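Local coordinates for protein esterase (Xanthomonas oryzae pv. oryzae, PDB 3H2G) that hydrolyses ester bonds in rice cell walls as a bacterial virulence factor, probably through an alpha/beta-hydrolase active site with a serine nucleophile, at residues His86-Leu91 and Gly235-Val240; Ser206-Leu211 and Ala337-Lys342; Glu227-Ile232 and Asp277-Asp282; Lys247-Tyr250 and Gln255-Gln258; Pro267-Lys272 and Asp282-Ile287. All blocks are in the same frame, centred on the assembly; numbering follows the deposited sequence.

Interaction 1: His86-Leu91 and Gly235-Val240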
# COMPACT_ATOMS: atom_id res chain seq x y z
N HIS A 86 -3.07 -0.66 -1.69
CA HIS A 86 -3.79 0.32 -0.87
C HIS A 86 -3.05 0.63 0.43
O HIS A 86 -2.18 -0.13 0.86
CB HIS A 86 -5.22 -0.18 -0.57
CG HIS A 86 -5.30 -1.27 0.46
ND1 HIS A 86 -5.77 -2.53 0.16
CD2 HIS A 86 -5.05 -1.26 1.79
CE1 HIS A 86 -5.80 -3.26 1.27
NE2 HIS A 86 -5.37 -2.51 2.27
N PRO A 87 -3.38 1.76 1.08
CA PRO A 87 -2.74 2.17 2.33
C PRO A 87 -3.20 1.38 3.56
O PRO A 87 -4.07 0.51 3.47
CB PRO A 87 -3.10 3.65 2.43
CG PRO A 87 -4.47 3.69 1.81
CD PRO A 87 -4.28 2.81 0.58
N THR A 88 -2.62 1.69 4.71
CA THR A 88 -2.96 1.00 5.96
C THR A 88 -4.46 0.92 6.20
O THR A 88 -5.17 1.93 6.14
CB THR A 88 -2.30 1.69 7.17
OG1 THR A 88 -0.90 1.86 6.93
CG2 THR A 88 -2.48 0.83 8.43
N GLU A 89 -4.93 -0.29 6.48
CA GLU A 89 -6.35 -0.52 6.74
C GLU A 89 -6.50 -1.35 8.01
O GLU A 89 -6.08 -2.51 8.06
CB GLU A 89 -6.99 -1.27 5.57
CG GLU A 89 -8.47 -1.57 5.78
CD GLU A 89 -9.29 -0.31 5.92
OE1 GLU A 89 -9.49 0.38 4.90
OE2 GLU A 89 -9.72 0.01 7.05
N ALA A 90 -7.10 -0.75 9.04
CA ALA A 90 -7.31 -1.43 10.32
C ALA A 90 -8.70 -2.04 10.45
O ALA A 90 -8.93 -2.84 11.36
CB ALA A 90 -7.06 -0.45 11.47
N LEU A 91 -9.62 -1.67 9.57
CA LEU A 91 -10.97 -2.23 9.62
C LEU A 91 -10.94 -3.54 8.83
O LEU A 91 -10.92 -3.53 7.60
CB LEU A 91 -12.00 -1.27 9.01
CG LEU A 91 -13.47 -1.69 9.18
CD1 LEU A 91 -13.89 -1.55 10.64
CD2 LEU A 91 -14.37 -0.84 8.30
N GLY A 235 2.50 2.12 14.75
CA GLY A 235 3.49 1.31 15.44
C GLY A 235 2.86 0.08 16.06
O GLY A 235 3.42 -1.01 16.01
N SER A 236 1.68 0.26 16.66
CA SER A 236 0.98 -0.86 17.28
C SER A 236 0.56 -1.89 16.23
O SER A 236 0.69 -3.09 16.45
CB SER A 236 -0.25 -0.35 18.05
OG SER A 236 0.16 0.46 19.14
N TYR A 237 0.06 -1.42 15.09
CA TYR A 237 -0.34 -2.34 14.02
C TYR A 237 0.88 -3.17 13.60
O TYR A 237 0.80 -4.39 13.46
CB TYR A 237 -0.87 -1.53 12.82
CG TYR A 237 -1.81 -2.29 11.90
CD1 TYR A 237 -2.65 -1.60 11.03
CD2 TYR A 237 -1.88 -3.69 11.91
CE1 TYR A 237 -3.55 -2.28 10.20
CE2 TYR A 237 -2.78 -4.38 11.09
CZ TYR A 237 -3.62 -3.66 10.24
OH TYR A 237 -4.52 -4.31 9.43
N ALA A 238 2.02 -2.50 13.43
CA ALA A 238 3.25 -3.16 13.03
C ALA A 238 3.72 -4.23 14.02
O ALA A 238 4.08 -5.33 13.62
CB ALA A 238 4.36 -2.13 12.84
N ILE A 239 3.71 -3.90 15.31
CA ILE A 239 4.15 -4.84 16.34
C ILE A 239 3.24 -6.07 16.41
O ILE A 239 3.72 -7.21 16.40
CB ILE A 239 4.18 -4.15 17.73
CG1 ILE A 239 5.27 -3.07 17.72
CG2 ILE A 239 4.43 -5.18 18.83
CD1 ILE A 239 5.26 -2.17 18.95
N VAL A 240 1.94 -5.84 16.49
CA VAL A 240 0.97 -6.93 16.56
C VAL A 240 1.05 -7.82 15.31
O VAL A 240 1.03 -9.05 15.42
CB VAL A 240 -0.47 -6.37 16.71
CG1 VAL A 240 -1.49 -7.47 16.54
CG2 VAL A 240 -0.62 -5.72 18.09

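Interaction 2: Ser206-Leu211 and Ala337-Lys342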
# COMPACT_ATOMS: atom_id res chain seq x y z
N SER A 206 5.05 7.37 -1.43
CA SER A 206 5.20 7.57 0.01
C SER A 206 5.30 6.28 0.83
O SER A 206 4.70 6.16 1.90
CB SER A 206 4.03 8.41 0.53
OG SER A 206 3.91 9.61 -0.22
N GLY A 207 6.09 5.33 0.34
CA GLY A 207 6.25 4.07 1.05
C GLY A 207 7.48 4.03 1.95
O GLY A 207 8.49 4.67 1.66
N PRO A 208 7.43 3.27 3.06
CA PRO A 208 8.55 3.15 3.99
C PRO A 208 9.52 2.05 3.55
O PRO A 208 9.65 1.03 4.21
CB PRO A 208 7.86 2.82 5.30
CG PRO A 208 6.74 1.94 4.85
CD PRO A 208 6.21 2.67 3.63
N TYR A 209 10.20 2.27 2.42
CA TYR A 209 11.14 1.29 1.87
C TYR A 209 12.25 0.95 2.86
O TYR A 209 12.69 -0.20 2.94
CB TYR A 209 11.74 1.83 0.56
CG TYR A 209 10.72 2.57 -0.28
CD1 TYR A 209 9.53 1.96 -0.68
CD2 TYR A 209 10.90 3.92 -0.59
CE1 TYR A 209 8.55 2.67 -1.36
CE2 TYR A 209 9.92 4.64 -1.27
CZ TYR A 209 8.75 4.01 -1.65
OH TYR A 209 7.75 4.74 -2.26
N ALA A 210 12.73 1.95 3.59
CA ALA A 210 13.75 1.74 4.61
C ALA A 210 12.90 1.61 5.87
O ALA A 210 12.90 2.49 6.74
CB ALA A 210 14.68 2.95 4.69
N LEU A 211 12.16 0.51 5.94
CA LEU A 211 11.24 0.23 7.02
C LEU A 211 11.81 0.32 8.43
O LEU A 211 11.31 1.07 9.26
CB LEU A 211 10.60 -1.15 6.81
CG LEU A 211 9.45 -1.51 7.76
CD1 LEU A 211 8.35 -0.46 7.66
CD2 LEU A 211 8.90 -2.89 7.42
N ALA A 337 5.64 13.92 7.36
CA ALA A 337 6.25 13.53 8.63
C ALA A 337 5.86 12.11 9.05
O ALA A 337 6.42 11.57 10.01
CB ALA A 337 5.85 14.52 9.73
N THR A 338 4.90 11.51 8.35
CA THR A 338 4.48 10.14 8.68
C THR A 338 5.46 9.16 8.03
O THR A 338 5.91 8.20 8.67
CB THR A 338 3.04 9.87 8.20
OG1 THR A 338 2.13 10.73 8.90
CG2 THR A 338 2.66 8.42 8.47
N VAL A 339 5.78 9.40 6.77
CA VAL A 339 6.73 8.57 6.04
C VAL A 339 7.71 9.54 5.37
O VAL A 339 7.49 9.98 4.24
CB VAL A 339 6.04 7.71 4.96
CG1 VAL A 339 7.08 6.90 4.19
CG2 VAL A 339 5.03 6.77 5.62
N PRO A 340 8.81 9.89 6.06
CA PRO A 340 9.81 10.81 5.52
C PRO A 340 10.32 10.42 4.14
O PRO A 340 10.54 9.24 3.86
CB PRO A 340 10.90 10.79 6.58
CG PRO A 340 10.10 10.63 7.85
CD PRO A 340 9.12 9.55 7.47
N LEU A 341 10.52 11.42 3.29
CA LEU A 341 11.01 11.19 1.94
C LEU A 341 12.40 10.57 1.97
O LEU A 341 12.90 10.08 0.96
CB LEU A 341 11.02 12.51 1.16
CG LEU A 341 11.22 12.42 -0.36
CD1 LEU A 341 10.18 11.48 -0.97
CD2 LEU A 341 11.09 13.82 -0.96
N LYS A 342 13.02 10.59 3.15
CA LYS A 342 14.34 10.00 3.34
C LYS A 342 14.29 8.55 2.85
O LYS A 342 15.29 7.99 2.42
CB LYS A 342 14.73 10.03 4.82
CG LYS A 342 16.02 9.29 5.14
CD LYS A 342 16.26 9.16 6.64
CE LYS A 342 17.52 8.34 6.93
NZ LYS A 342 17.74 8.08 8.38

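Interaction 3: Glu227-Ile232 and Asp277-Asp282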
# COMPACT_ATOMS: atom_id res chain seq x y z
N GLU A 227 6.20 15.91 13.71
CA GLU A 227 5.63 14.94 14.63
C GLU A 227 5.00 13.75 13.91
O GLU A 227 4.25 13.92 12.94
CB GLU A 227 4.57 15.62 15.51
CG GLU A 227 3.79 14.67 16.40
CD GLU A 227 2.68 15.36 17.16
OE1 GLU A 227 2.98 16.08 18.14
OE2 GLU A 227 1.51 15.20 16.77
N ASN A 228 5.31 12.55 14.38
CA ASN A 228 4.76 11.33 13.81
C ASN A 228 3.47 11.05 14.58
O ASN A 228 3.36 10.07 15.33
CB ASN A 228 5.75 10.17 13.98
CG ASN A 228 5.21 8.87 13.45
OD1 ASN A 228 4.53 8.84 12.42
ND2 ASN A 228 5.52 7.77 14.14
N THR A 229 2.51 11.93 14.36
CA THR A 229 1.21 11.91 15.01
C THR A 229 0.47 10.58 15.07
O THR A 229 -0.17 10.27 16.08
CB THR A 229 0.30 12.96 14.33
OG1 THR A 229 1.02 14.20 14.26
CG2 THR A 229 -0.99 13.16 15.12
N PHE A 230 0.55 9.79 14.01
CA PHE A 230 -0.15 8.51 13.98
C PHE A 230 0.75 7.34 14.39
O PHE A 230 0.41 6.18 14.19
CB PHE A 230 -0.69 8.26 12.56
CG PHE A 230 -1.30 9.48 11.93
CD1 PHE A 230 -2.30 10.20 12.59
CD2 PHE A 230 -0.87 9.92 10.68
CE1 PHE A 230 -2.86 11.34 12.01
CE2 PHE A 230 -1.43 11.06 10.09
CZ PHE A 230 -2.42 11.77 10.76
N GLY A 231 1.89 7.67 15.00
CA GLY A 231 2.85 6.66 15.43
C GLY A 231 2.36 5.56 16.36
O GLY A 231 2.76 4.40 16.21
N ILE A 232 1.53 5.91 17.33
CA ILE A 232 1.04 4.90 18.26
C ILE A 232 0.16 3.88 17.54
O ILE A 232 0.25 2.68 17.79
CB ILE A 232 0.26 5.55 19.43
CG1 ILE A 232 1.24 6.35 20.29
CG2 ILE A 232 -0.44 4.47 20.26
CD1 ILE A 232 0.61 6.96 21.52
N ASP A 277 -11.39 6.32 12.86
CA ASP A 277 -12.22 6.26 14.05
C ASP A 277 -11.35 6.21 15.31
O ASP A 277 -11.60 6.92 16.27
CB ASP A 277 -13.13 5.03 13.98
CG ASP A 277 -13.92 4.79 15.26
OD1 ASP A 277 -14.15 5.77 16.00
OD2 ASP A 277 -14.31 3.64 15.52
N MET A 278 -10.33 5.36 15.28
CA MET A 278 -9.44 5.24 16.43
C MET A 278 -8.74 6.55 16.76
O MET A 278 -8.63 6.92 17.93
CB MET A 278 -8.38 4.17 16.17
CG MET A 278 -8.91 2.75 16.23
SD MET A 278 -7.56 1.57 16.08
CE MET A 278 -8.00 0.72 14.56
N PHE A 279 -8.28 7.26 15.74
CA PHE A 279 -7.58 8.52 15.97
C PHE A 279 -8.50 9.64 16.45
O PHE A 279 -8.13 10.43 17.32
CB PHE A 279 -6.85 8.97 14.71
CG PHE A 279 -6.01 10.19 14.93
CD1 PHE A 279 -4.92 10.16 15.79
CD2 PHE A 279 -6.33 11.40 14.31
CE1 PHE A 279 -4.16 11.30 16.03
CE2 PHE A 279 -5.58 12.55 14.55
CZ PHE A 279 -4.49 12.50 15.41
N LEU A 280 -9.69 9.73 15.87
CA LEU A 280 -10.62 10.79 16.25
C LEU A 280 -11.20 10.58 17.64
O LEU A 280 -11.46 11.55 18.37
CB LEU A 280 -11.76 10.89 15.23
CG LEU A 280 -12.86 11.92 15.52
CD1 LEU A 280 -12.27 13.32 15.56
CD2 LEU A 280 -13.95 11.84 14.44
N ASN A 281 -11.40 9.32 18.03
CA ASN A 281 -11.99 9.04 19.33
C ASN A 281 -11.04 8.57 20.42
O ASN A 281 -11.46 8.00 21.43
CB ASN A 281 -13.15 8.05 19.15
CG ASN A 281 -14.25 8.62 18.27
OD1 ASN A 281 -14.81 9.67 18.57
ND2 ASN A 281 -14.54 7.93 17.17
N ASP A 282 -9.75 8.82 20.23
CA ASP A 282 -8.72 8.47 21.20
C ASP A 282 -8.79 7.03 21.71
O ASP A 282 -8.71 6.81 22.92
CB ASP A 282 -8.79 9.41 22.40
CG ASP A 282 -8.87 10.87 22.00
OD1 ASP A 282 -8.06 11.30 21.16
OD2 ASP A 282 -9.73 11.59 22.55

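Interaction 4: Lys247-Tyr250 and Gln255-Gln258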
# COMPACT_ATOMS: atom_id res chain seq x y z
N LYS A 247 5.94 -14.62 14.96
CA LYS A 247 5.79 -15.26 16.27
C LYS A 247 7.10 -15.30 17.04
O LYS A 247 7.46 -16.32 17.63
CB LYS A 247 5.26 -16.69 16.08
CG LYS A 247 3.87 -16.73 15.46
CD LYS A 247 3.39 -18.16 15.25
CE LYS A 247 1.90 -18.19 14.95
NZ LYS A 247 1.53 -17.30 13.81
N ASN A 248 7.81 -14.17 17.06
CA ASN A 248 9.10 -14.12 17.75
C ASN A 248 9.34 -12.87 18.59
O ASN A 248 10.48 -12.55 18.91
CB ASN A 248 10.23 -14.26 16.73
CG ASN A 248 10.25 -13.13 15.72
OD1 ASN A 248 9.40 -12.24 15.75
ND2 ASN A 248 11.22 -13.17 14.81
N ILE A 249 8.27 -12.16 18.95
CA ILE A 249 8.44 -10.95 19.75
C ILE A 249 8.00 -11.13 21.19
O ILE A 249 8.74 -10.79 22.12
CB ILE A 249 7.66 -9.75 19.14
CG1 ILE A 249 8.07 -9.55 17.68
CG2 ILE A 249 7.97 -8.48 19.93
CD1 ILE A 249 7.26 -8.49 16.95
N TYR A 250 6.80 -11.67 21.39
CA TYR A 250 6.27 -11.87 22.74
C TYR A 250 5.26 -13.01 22.85
O TYR A 250 4.63 -13.40 21.87
CB TYR A 250 5.62 -10.57 23.23
CG TYR A 250 4.44 -10.10 22.40
CD1 TYR A 250 3.19 -10.70 22.52
CD2 TYR A 250 4.58 -9.06 21.49
CE1 TYR A 250 2.09 -10.27 21.76
CE2 TYR A 250 3.50 -8.62 20.71
CZ TYR A 250 2.26 -9.22 20.86
OH TYR A 250 1.20 -8.78 20.10
N GLN A 255 4.40 -7.90 27.54
CA GLN A 255 5.86 -7.83 27.48
C GLN A 255 6.28 -6.54 26.77
O GLN A 255 7.36 -6.01 27.01
CB GLN A 255 6.42 -9.02 26.71
CG GLN A 255 6.32 -10.35 27.44
CD GLN A 255 6.76 -11.52 26.58
OE1 GLN A 255 7.87 -11.52 26.04
NE2 GLN A 255 5.90 -12.52 26.46
N VAL A 256 5.40 -6.06 25.90
CA VAL A 256 5.67 -4.86 25.10
C VAL A 256 4.83 -3.63 25.43
O VAL A 256 5.32 -2.51 25.35
CB VAL A 256 5.50 -5.19 23.59
CG1 VAL A 256 5.66 -3.92 22.75
CG2 VAL A 256 6.51 -6.24 23.17
N PHE A 257 3.57 -3.84 25.80
CA PHE A 257 2.68 -2.72 26.11
C PHE A 257 2.31 -2.67 27.59
O PHE A 257 2.17 -3.70 28.24
CB PHE A 257 1.38 -2.82 25.30
CG PHE A 257 1.58 -3.01 23.82
CD1 PHE A 257 1.74 -4.28 23.28
CD2 PHE A 257 1.58 -1.91 22.96
CE1 PHE A 257 1.91 -4.46 21.91
CE2 PHE A 257 1.75 -2.08 21.59
CZ PHE A 257 1.91 -3.36 21.06
N GLN A 258 2.13 -1.46 28.10
CA GLN A 258 1.73 -1.27 29.49
C GLN A 258 0.22 -1.49 29.57
O GLN A 258 -0.46 -1.52 28.54
CB GLN A 258 2.05 0.15 29.96
CG GLN A 258 3.53 0.49 30.05
CD GLN A 258 3.77 1.85 30.69
OE1 GLN A 258 3.18 2.16 31.72
NE2 GLN A 258 4.64 2.65 30.08

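Interaction 5: Pro267-Lys272 and Asp282-Ile287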
# COMPACT_ATOMS: atom_id res chain seq x y z
N PRO A 267 -6.84 -7.11 19.34
CA PRO A 267 -8.12 -7.14 18.63
C PRO A 267 -8.38 -5.95 17.69
O PRO A 267 -9.30 -5.99 16.88
CB PRO A 267 -9.15 -7.20 19.76
CG PRO A 267 -8.40 -7.89 20.86
CD PRO A 267 -7.05 -7.24 20.79
N LEU A 268 -7.57 -4.90 17.81
CA LEU A 268 -7.74 -3.71 16.98
C LEU A 268 -7.02 -3.73 15.63
O LEU A 268 -7.36 -2.96 14.73
CB LEU A 268 -7.25 -2.47 17.74
CG LEU A 268 -7.90 -2.06 19.06
CD1 LEU A 268 -7.05 -0.96 19.70
CD2 LEU A 268 -9.32 -1.57 18.81
N PHE A 269 -6.04 -4.61 15.49
CA PHE A 269 -5.24 -4.63 14.26
C PHE A 269 -5.14 -5.94 13.50
O PHE A 269 -4.19 -6.71 13.71
CB PHE A 269 -3.84 -4.12 14.60
CG PHE A 269 -3.82 -2.74 15.21
CD1 PHE A 269 -4.11 -1.62 14.42
CD2 PHE A 269 -3.54 -2.56 16.56
CE1 PHE A 269 -4.11 -0.34 14.98
CE2 PHE A 269 -3.54 -1.28 17.12
CZ PHE A 269 -3.83 -0.17 16.33
N PRO A 270 -6.09 -6.22 12.59
CA PRO A 270 -7.25 -5.40 12.24
C PRO A 270 -8.43 -5.73 13.14
O PRO A 270 -8.41 -6.73 13.85
CB PRO A 270 -7.50 -5.79 10.78
CG PRO A 270 -7.20 -7.25 10.80
CD PRO A 270 -5.92 -7.32 11.62
N GLY A 271 -9.47 -4.90 13.10
CA GLY A 271 -10.62 -5.15 13.94
C GLY A 271 -11.90 -4.47 13.48
O GLY A 271 -12.13 -4.28 12.29
N LYS A 272 -12.73 -4.09 14.45
CA LYS A 272 -14.01 -3.45 14.18
C LYS A 272 -13.94 -1.94 13.98
O LYS A 272 -14.96 -1.29 13.77
CB LYS A 272 -14.98 -3.76 15.32
CG LYS A 272 -15.26 -5.25 15.51
CD LYS A 272 -15.96 -5.83 14.29
CE LYS A 272 -16.22 -7.32 14.46
NZ LYS A 272 -16.93 -7.88 13.27
N ASP A 282 -9.75 8.82 20.23
CA ASP A 282 -8.72 8.47 21.20
C ASP A 282 -8.79 7.03 21.71
O ASP A 282 -8.71 6.81 22.92
CB ASP A 282 -8.79 9.41 22.40
CG ASP A 282 -8.87 10.87 22.00
OD1 ASP A 282 -8.06 11.30 21.16
OD2 ASP A 282 -9.73 11.59 22.55
N THR A 283 -8.94 6.06 20.82
CA THR A 283 -9.01 4.67 21.26
C THR A 283 -7.71 4.31 21.97
O THR A 283 -7.71 3.57 22.96
CB THR A 283 -9.24 3.72 20.08
OG1 THR A 283 -8.15 3.83 19.16
CG2 THR A 283 -10.53 4.08 19.37
N LEU A 284 -6.60 4.84 21.46
CA LEU A 284 -5.29 4.62 22.05
C LEU A 284 -4.74 6.00 22.41
O LEU A 284 -5.20 7.01 21.88
CB LEU A 284 -4.35 3.93 21.06
CG LEU A 284 -4.74 2.52 20.61
CD1 LEU A 284 -3.65 1.96 19.70
CD2 LEU A 284 -4.94 1.62 21.82
N PRO A 285 -3.76 6.07 23.31
CA PRO A 285 -3.22 7.38 23.67
C PRO A 285 -2.56 8.11 22.51
O PRO A 285 -2.17 7.50 21.51
CB PRO A 285 -2.24 7.06 24.80
CG PRO A 285 -1.81 5.66 24.49
CD PRO A 285 -3.09 4.99 24.07
N SER A 286 -2.45 9.43 22.63
CA SER A 286 -1.82 10.24 21.60
C SER A 286 -0.30 10.08 21.70
O SER A 286 0.22 9.63 22.72
CB SER A 286 -2.24 11.71 21.75
OG SER A 286 -2.15 12.13 23.09
N ILE A 287 0.40 10.44 20.63
CA ILE A 287 1.85 10.30 20.56
C ILE A 287 2.64 10.93 21.71
O ILE A 287 3.72 10.45 22.06
CB ILE A 287 2.37 10.85 19.21
CG1 ILE A 287 3.80 10.36 18.96
CG2 ILE A 287 2.30 12.37 19.21
CD1 ILE A 287 3.89 8.85 18.76

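Interaction 1: His86-Leu91 and Gly235-Val240
Tyr237 reaches out from a helix to meet Thr88, Glu89 and Ala90 in the loop after strand 79-85. This is the strand of the alpha/beta-hydrolase sheet after which relatives commonly carry oxyanion-hole groups, and helix 231-246 belongs to the helical insertion that lies beside it. The side chain of Tyr237 starts at a CB pointing toward the loop, and CG anti to the backbone N (chi1 -157°) carries the ring toward the loop. One long side of the ring then meets the loop atom by atom. CD1 lies 3.6 Å from Thr88 CG2, which approaches obliquely, and CE1 is 3.9 Å from Ala90 CA, also oblique to the ring. The methyl of Ala90 is small enough to fit alongside, its CB 4.2 Å from Tyr237 CE1. At the tip, Tyr237 OH donates to Glu89 O over 2.7 Å. The C=O...donor angle is 146° and the donor is tilted 26° from the carbonyl plane, while the carbonyl oxygen itself stands near the plane of the ring at its edge. A tyrosine suits this place because its ring carbons CD1 and CE1 give Thr88 and Ala90 an apolar surface to touch and its hydroxyl still satisfies a backbone carbonyl. Thr88 divides its branches in the same way: CG2 serves the ring of Tyr237, while OG1 bonds to Tyr138 OH, and the ring of Tyr138 in turn stacks on Tyr237. Within the loop, Leu91 N donates to Glu89 OE2 at 3.0 Å, and that oxygen accepts through its anti lone pair.

Interaction 2: Ser206-Leu211 and Ala337-Lys342
Gly207, whose carbonyl oxygen touches Val339 across the contact, gives its backbone N-H to Tyr209 OH at 3.1 Å with an N-H...acceptor angle of 151°. This bond folds the start of the loop after strand 198-205 of the alpha/beta-hydrolase sheet, and an inverse gamma turn centred on Pro208 continues it, closed by a weak bond from Tyr209 N to Gly207 O. The same oxygen sits 3.2 Å above the plane of the Tyr209 ring, over its centre. Glycine suits the place because a residue with a CB would bring that atom against Tyr209 CE1. Into this folded loop comes Val339 from the loop after strand 328-332. Its CB points toward the partner loop, and CG1, anti to the backbone N (chi1 178°), does most of the touching. That methyl is 3.4 Å from Ser206 O, 3.7 Å from Gly207 O and 3.8 Å from Pro208 N, so a compact branched side chain is pressed mainly on peptide groups. Ser206 O is buried here without a hydrogen-bond partner in the model, while the hydroxyl of Ser206 bonds to Thr380 OG1. Val339 also packs against His377, which with Ser176 and Asp336 has the geometry of a Ser-His-Asp triad. The backbone N-H groups of Thr338 and Val339 both donate to Asp336 OD1, consistent with a second-shell turn that positions the probable catalytic acid. Val339 CG2 lies beside its own backbone N, where it comes within 3.8 Å of Ser206 O.

Interaction 3: Glu227-Ile232 and Asp277-Asp282
A type I beta turn from Asn228 to Gly231 leads into helix 231-246 with Phe230 as its N-cap, and brings Phe230 up to Phe279 on the last turn of helix 275-280, the CA atoms of the two phenylalanines 7.7 Å apart. Both helices lie in the helical insertion of this alpha/beta hydrolase, between strands 198-205 and 328-332. The phenylalanines form a T-shaped (edge-to-face) stack, with ring centroids 5.2 Å apart and planes at 87°. Phe230 supplies the edge: its CE1 stands 3.9 Å above the ring plane of Phe279, offset toward the rim. Phe279 gets there because CG is anti to the backbone N (chi1 -175°), which carries the ring out from its helix. Phe230 has a second edge-to-face partner in Phe375, and Phe279 also rests on Leu233. Thr229 suits the neighbouring place by having both a methyl and a hydroxyl. Its CG2 crosses to meet Phe279 CZ at 3.6 Å, approaching obliquely, and its CB lies over one face of the Phe230 ring. Its OG1, meanwhile, donates over 2.7 Å to Glu227 OE2, which accepts through its anti lone pair.

Interaction 4: Lys247-Tyr250 and Gln255-Gln258
Van der Waals contact between Tyr250 and Val256 lies at the centre of this meeting of two loop segments, both of which follow helix 231-246. The two side chains cross at about a right angle, and Val256 CG2 comes obliquely to the Tyr250 ring, 3.8 Å from CD2. Tyr250 CG sits between its backbone N and its carbonyl carbon (chi1 61°), a placement that carries the ring past Val256. The same valine methyl, CG2, meets Ile249 CG2 at 4.2 Å, so a single branch of Val256 serves both neighbours. Its other branch, CG1, anti to the backbone N (chi1 175°), lies 3.9 Å above one face of the Phe257 ring, offset toward the rim. Beta-branched valine suits this position because it offers two methyls to different neighbours.

A second kind of contact is made by the carbon chain of a polar residue. Gln255 stretches its extended chain past the CB of Tyr250, with its own CB 3.9 Å and its CD 3.7 Å from that atom. Here a glutamine, exposed at the surface, serves through its aliphatic chain, which lays carbon against a neighbour.

Hydrogen bonding is directed elsewhere. Tyr250 OH bonds to Glu266 OE2, and Gln243 OE1 receives the backbone N-H groups of both Ile249 and Tyr250, anchoring their loop to helix 231-246. On the other segment, the backbone of Val256 pairs with Gln295.

The two segments therefore cohere by apolar contact, which fixes no direction, while their polar groups tie each of them separately to neighbouring parts of the helical insertion.

Interaction 5: Pro267-Lys272 and Asp282-Ile287
Leu284 carries this contact, meeting Leu268 and Phe269 with its two methyls where, in the helical insertion of an alpha/beta hydrolase, the loops before and after helix 275-280 in the chain come together. Walking along 282-287, Asp282, just past the end of that helix, has positive phi (49°). Thr283 follows with its CB pointing toward the partner loop; its carbonyl oxygen accepts a bond from Lys264 NZ. Leu284 then reaches across. CG anti to the carbonyl carbon (chi1 -63°) points the side chain at the partner loop, and the fork at CG sends its methyls to different partners. CD2 meets Leu268 CD1 tip to tip at 4.0 Å, and CD1 meets the edge of the Phe269 ring, in its plane, 4.0 Å from CZ. A branched leucine suits this fork, and Ile232, Leu233, Trp261 and Tyr293 also pack against it. Pro285 comes next and rests on Trp261 and Tyr293, its ring restricting phi, and at the end of the segment Ile287 lays its side chain on Glu227. On the opposing loop Phe269 precedes a cis peptide bond to Pro270, and its ring is packed from one face by its neighbour Leu268, whose CB lies 3.9 Å above the ring plane, offset toward the rim.

How the interactions relate
From the N terminus, the loop 86-91 after strand 79-85 is the first to wait for its partner, which comes at 235-240 and closes interaction 1. Before that closure the chain opens interaction 2 at 206-211 and interaction 3 at 227-232, so interaction 1 crosses both. Interaction 4 then closes a short loop within the span of interaction 3. Interaction 5 opens at 267-272, crosses interaction 3 and shares Asp282 with it. The spans of interactions 3, 4 and 5 all fall within that of interaction 2, whose closure at 337-342 joins the loops that follow strands 198-205 and 328-332. Interaction 1 ties the helical insertion to the loop leaving strand 79-85 of the central sheet.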